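Side-chain contact in clavulanic acid biosynthesis oligopeptide binding protein 2 (Streptomyces clavuligerus, PDB 2WOL), which probably binds oligopeptides as a solute-binding protein of the clavulanic acid biosynthetic pathway: residues Arg149-Pro152 against Gly153-Arg156. Numbering follows the deposited sequence.
Sequences RPYP and GPYR
One face of the Tyr151 ring lies against the backbone of Gly153, whose N sits above the plane toward the rim, 3.5 Å from CD2, while Gly153 CA comes to 3.4 Å from CE2. With CG anti to the backbone N (chi1 178°), the ring reaches forward along the chain, and OH ends 3.3 Å from Pro154 N, which has no hydrogen to give, making this plain contact. Phe128 meets the same ring edge-to-face, and Gln125 of helix 117-127 also touches the Tyr151 side chain. At the guanidinium of Arg156, Pro152 O lies by the edge, near its plane, but the link runs through water. One water donates to Pro152 O at 2.9 Å and accepts from Tyr155 N; a second donates to the same oxygen and takes a weak bond from Arg156 NE at 3.4 Å. The two side chains also touch, Pro152 CB to Arg156 CB at 3.8 Å. The extended arginine carries NH2 on to a salt bridge with Asp131. Gly153, at phi 89°, leads into a type I turn with Pro154 and Tyr155 at its corners, closed by a weak bond from Arg156 N to Gly153 O. Between helix 140-144 and strand 164-166, residues 149-152 and 153-156 thus share no direct hydrogen bond, and two water donors satisfy the Pro152 carbonyl.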
# COMPACT_ATOMS: atom_id res chain seq x y z
N ARG A 149 1.22 -13.04 28.62
CA ARG A 149 -0.17 -13.51 28.72
C ARG A 149 -0.85 -13.35 27.36
O ARG A 149 -1.69 -12.47 27.19
CB ARG A 149 -0.91 -12.72 29.81
CG ARG A 149 -2.16 -13.39 30.33
CD ARG A 149 -2.82 -12.58 31.45
NE ARG A 149 -4.09 -13.18 31.87
CZ ARG A 149 -5.25 -13.00 31.25
NH1 ARG A 149 -5.33 -12.21 30.19
NH2 ARG A 149 -6.34 -13.60 31.70
N PRO A 150 -0.46 -14.19 26.37
CA PRO A 150 -0.91 -14.02 24.99
C PRO A 150 -2.42 -14.05 24.83
O PRO A 150 -3.11 -14.84 25.49
CB PRO A 150 -0.28 -15.22 24.27
CG PRO A 150 0.91 -15.57 25.10
CD PRO A 150 0.46 -15.34 26.51
N TYR A 151 -2.94 -13.18 23.98
CA TYR A 151 -4.36 -13.12 23.70
C TYR A 151 -4.69 -14.03 22.52
O TYR A 151 -4.13 -13.85 21.43
CB TYR A 151 -4.79 -11.68 23.43
CG TYR A 151 -6.26 -11.53 23.10
CD1 TYR A 151 -7.24 -11.79 24.05
CD2 TYR A 151 -6.66 -11.14 21.83
CE1 TYR A 151 -8.58 -11.66 23.75
CE2 TYR A 151 -8.01 -11.00 21.52
CZ TYR A 151 -8.96 -11.27 22.48
OH TYR A 151 -10.29 -11.14 22.18
N PRO A 152 -5.57 -15.03 22.73
CA PRO A 152 -5.86 -16.02 21.70
C PRO A 152 -6.99 -15.65 20.73
O PRO A 152 -7.44 -16.50 19.96
CB PRO A 152 -6.26 -17.25 22.51
CG PRO A 152 -6.98 -16.67 23.69
CD PRO A 152 -6.33 -15.31 23.97
N GLY A 153 -7.43 -14.40 20.76
CA GLY A 153 -8.55 -13.98 19.90
C GLY A 153 -9.89 -14.18 20.58
O GLY A 153 -10.00 -14.90 21.57
N PRO A 154 -10.95 -13.55 20.02
CA PRO A 154 -12.25 -13.47 20.68
C PRO A 154 -13.11 -14.73 20.59
O PRO A 154 -14.20 -14.76 21.19
CB PRO A 154 -12.93 -12.32 19.94
CG PRO A 154 -12.39 -12.42 18.56
CD PRO A 154 -10.96 -12.87 18.71
N TYR A 155 -12.65 -15.74 19.86
CA TYR A 155 -13.39 -17.00 19.74
C TYR A 155 -12.91 -18.03 20.76
O TYR A 155 -13.66 -18.91 21.16
CB TYR A 155 -13.30 -17.55 18.31
CG TYR A 155 -13.61 -16.52 17.26
CD1 TYR A 155 -14.81 -15.82 17.28
CD2 TYR A 155 -12.70 -16.23 16.24
CE1 TYR A 155 -15.10 -14.85 16.32
CE2 TYR A 155 -12.98 -15.27 15.27
CZ TYR A 155 -14.18 -14.59 15.32
OH TYR A 155 -14.46 -13.64 14.36
N ARG A 156 -11.65 -17.88 21.18
CA ARG A 156 -11.03 -18.81 22.13
C ARG A 156 -11.14 -18.35 23.58
O ARG A 156 -10.94 -19.15 24.50
CB ARG A 156 -9.57 -19.04 21.74
CG ARG A 156 -9.41 -19.73 20.41
CD ARG A 156 -7.97 -20.12 20.13
NE ARG A 156 -7.84 -20.79 18.84
CZ ARG A 156 -8.02 -22.09 18.64
NH1 ARG A 156 -8.34 -22.89 19.66
NH2 ARG A 156 -7.88 -22.61 17.43
O HOH W 1 -10.06 -16.71 18.82
O HOH W 2 -6.26 -18.00 17.66